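Local coordinates for protein cGAS/DncV-like nucleotidyltransferase in E. coli homolog (Elizabethkingia meningoseptica ATCC 13253 = NBRC 12535, PDB 6E0M) that synthesises cyclic nucleotide second messengers in response to phage infection, as the nucleotidyltransferase of a CBASS antiviral defence system, at residues T54-N59 / M192-K197. Residues are numbered along the deposited sequence; the frame is centred on the assembly and turned at random.
With DPO (diphosphate), chain B.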
loop_
_atom_site.group_PDB
_atom_site.type_symbol
_atom_site.label_atom_id
_atom_site.label_comp_id
_atom_site.label_asym_id
_atom_site.label_seq_id
_atom_site.Cartn_x
_atom_site.Cartn_y
_atom_site.Cartn_z
ATOM N N THR A 54 -2.564 6.298 -4.030
ATOM C CA THR A 54 -3.061 5.331 -5.000
ATOM C C THR A 54 -4.490 4.871 -4.719
ATOM O O THR A 54 -4.893 3.820 -5.205
ATOM C CB THR A 54 -2.123 4.121 -5.047
ATOM O OG1 THR A 54 -2.018 3.550 -3.742
ATOM C CG2 THR A 54 -0.720 4.529 -5.514
ATOM N N ASN A 55 -5.283 5.663 -4.003
ATOM C CA ASN A 55 -6.669 5.297 -3.731
ATOM C C ASN A 55 -7.536 5.478 -4.970
ATOM O O ASN A 55 -7.456 6.505 -5.648
ATOM C CB ASN A 55 -7.253 6.166 -2.617
ATOM C CG ASN A 55 -6.825 5.740 -1.249
ATOM O OD1 ASN A 55 -6.967 4.582 -0.857
ATOM N ND2 ASN A 55 -6.305 6.693 -0.497
ATOM N N VAL A 56 -8.388 4.491 -5.248
ATOM C CA VAL A 56 -9.309 4.585 -6.372
ATOM C C VAL A 56 -10.761 4.441 -5.939
ATOM O O VAL A 56 -11.646 4.322 -6.783
ATOM C CB VAL A 56 -8.964 3.561 -7.470
ATOM C CG1 VAL A 56 -7.529 3.753 -7.912
ATOM C CG2 VAL A 56 -9.173 2.137 -6.980
ATOM N N ARG A 57 -11.023 4.456 -4.640
ATOM C CA ARG A 57 -12.379 4.371 -4.125
ATOM C C ARG A 57 -12.664 5.547 -3.208
ATOM O O ARG A 57 -11.753 6.169 -2.653
ATOM C CB ARG A 57 -12.613 3.044 -3.399
ATOM C CG ARG A 57 -12.485 1.859 -4.339
ATOM C CD ARG A 57 -12.958 0.578 -3.721
ATOM N NE ARG A 57 -13.973 -0.070 -4.551
ATOM C CZ ARG A 57 -14.356 -1.333 -4.409
ATOM N NH1 ARG A 57 -13.800 -2.084 -3.468
ATOM N NH2 ARG A 57 -15.285 -1.841 -5.205
ATOM N N GLN A 58 -13.953 5.860 -3.093
ATOM C CA GLN A 58 -14.398 6.939 -2.227
ATOM C C GLN A 58 -14.363 6.501 -0.774
ATOM O O GLN A 58 -14.634 5.343 -0.461
ATOM C CB GLN A 58 -15.826 7.358 -2.578
ATOM C CG GLN A 58 -16.039 7.722 -4.038
ATOM C CD GLN A 58 -17.449 8.234 -4.300
ATOM O OE1 GLN A 58 -18.444 7.639 -3.858
ATOM N NE2 GLN A 58 -17.543 9.351 -5.015
ATOM N N ASN A 59 -14.009 7.433 0.105
ATOM C CA ASN A 59 -14.097 7.216 1.548
ATOM C C ASN A 59 -13.295 5.993 1.995
ATOM O O ASN A 59 -13.713 5.244 2.883
ATOM C CB ASN A 59 -15.566 7.093 1.970
ATOM C CG ASN A 59 -15.791 7.482 3.407
ATOM O OD1 ASN A 59 -15.560 8.634 3.786
ATOM N ND2 ASN A 59 -16.262 6.540 4.218
ATOM N N MET A 192 -1.049 4.531 -13.925
ATOM C CA MET A 192 -1.262 3.161 -14.388
ATOM C C MET A 192 -1.570 2.230 -13.230
ATOM O O MET A 192 -2.406 1.332 -13.363
ATOM C CB MET A 192 -0.051 2.647 -15.172
ATOM C CG MET A 192 0.189 3.435 -16.455
ATOM S SD MET A 192 -1.161 3.117 -17.644
ATOM C CE MET A 192 -1.565 4.806 -18.135
ATOM N N VAL A 193 -0.913 2.422 -12.089
ATOM C CA VAL A 193 -1.283 1.648 -10.906
ATOM C C VAL A 193 -2.765 1.832 -10.609
ATOM O O VAL A 193 -3.493 0.867 -10.339
ATOM C CB VAL A 193 -0.408 2.043 -9.707
ATOM C CG1 VAL A 193 -0.976 1.500 -8.400
ATOM C CG2 VAL A 193 1.009 1.528 -9.907
ATOM N N ARG A 194 -3.226 3.085 -10.612
ATOM C CA ARG A 194 -4.625 3.345 -10.270
ATOM C C ARG A 194 -5.576 2.682 -11.257
ATOM O O ARG A 194 -6.582 2.091 -10.848
ATOM C CB ARG A 194 -4.871 4.856 -10.181
ATOM C CG ARG A 194 -4.173 5.512 -8.989
ATOM C CD ARG A 194 -4.488 6.978 -8.854
ATOM N NE ARG A 194 -3.428 7.721 -8.195
ATOM C CZ ARG A 194 -2.706 8.686 -8.756
ATOM N NH1 ARG A 194 -2.888 9.029 -10.022
ATOM N NH2 ARG A 194 -1.763 9.274 -8.058
ATOM N N ILE A 195 -5.281 2.767 -12.560
ATOM C CA ILE A 195 -6.128 2.096 -13.549
ATOM C C ILE A 195 -6.212 0.597 -13.263
ATOM O O ILE A 195 -7.295 -0.007 -13.297
ATOM C CB ILE A 195 -5.607 2.353 -14.972
ATOM C CG1 ILE A 195 -5.822 3.813 -15.366
ATOM C CG2 ILE A 195 -6.287 1.410 -15.960
ATOM C CD1 ILE A 195 -5.038 4.219 -16.601
ATOM N N LEU A 196 -5.067 -0.033 -13.010
ATOM C CA LEU A 196 -5.071 -1.465 -12.755
ATOM C C LEU A 196 -5.779 -1.809 -11.456
ATOM O O LEU A 196 -6.403 -2.872 -11.363
ATOM C CB LEU A 196 -3.647 -1.994 -12.766
ATOM C CG LEU A 196 -2.993 -2.032 -14.149
ATOM C CD1 LEU A 196 -1.503 -2.418 -13.993
ATOM C CD2 LEU A 196 -3.686 -2.983 -15.091
ATOM N N LYS A 197 -5.725 -0.927 -10.451
ATOM C CA LYS A 197 -6.511 -1.149 -9.234
ATOM C C LYS A 197 -8.002 -1.073 -9.535
ATOM O O LYS A 197 -8.795 -1.852 -8.994
ATOM C CB LYS A 197 -6.131 -0.134 -8.151
ATOM C CG LYS A 197 -4.765 -0.415 -7.523
ATOM C CD LYS A 197 -4.369 0.577 -6.462
ATOM C CE LYS A 197 -5.256 0.476 -5.233
ATOM N NZ LYS A 197 -4.719 1.266 -4.090
HETATM P P1 DPO B . -2.376 14.341 -8.048
HETATM O O1 DPO B . -3.318 15.186 -8.873
HETATM O O2 DPO B . -2.941 14.112 -6.656
HETATM O O3 DPO B . -1.020 15.019 -7.941
HETATM O O4 DPO B . -2.184 12.855 -8.733
HETATM P P2 DPO B . -1.182 12.430 -9.957
HETATM O O5 DPO B . -2.021 11.599 -10.910
HETATM O O6 DPO B . -0.611 13.658 -10.640
HETATM O O7 DPO B . -0.092 11.589 -9.283
#
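Lys197 and Thr54 meet where helix 188-205 packs against the loop that links helix 48-52 to strand 62-68 in this CD-NTase nucleotidyltransferase fold. The loop follows directly on helix 48-52, whose residues Gly48 to Asn52 probably bind GTP, and leads to the strand carrying Asp63, a likely magnesium ligand.

One hydrogen bond crosses the contact. Lys197 NZ donates to the backbone carbonyl Thr54 O at 2.8 Å. The amine lies above the carbonyl plane, about 53° out of it. The lysine chain is extended except for a bend about CG-CD (chi3 67°), and its CE lies 3.4 Å from Thr54 O. Lys197 NZ also bonds to Ser216 OG; both residues probably contribute to the GTP site. The contact thus ties this loop to the lysine and, through it, to helix 216-224.

The apolar contacts centre on Val56. Its CG1 sits 3.7 Å from Arg194 CB and 3.5 Å from the helix carbonyl Arg194 O. Its other methyl, CG2, meets Lys197 CB at 4.0 Å. Val56 therefore bridges the bases of the two long side chains. Thr54 CG2 makes a looser contact with Val193 CG1.

Arg194 runs past Thr54 to the bound diphosphate. Its chain is extended from CG to NE, and Thr54 CA lies at the edge of the guanidinium. Arg194 NE bonds to Asn53 O and NH1 to Ser12 O, which fix the group's direction. NH1 also donates to diphosphate O5 at 2.9 Å. NH2 donates to diphosphate O7, in the guanidinium plane, at 3.1 Å. That N-H...O angle is almost straight, 178°.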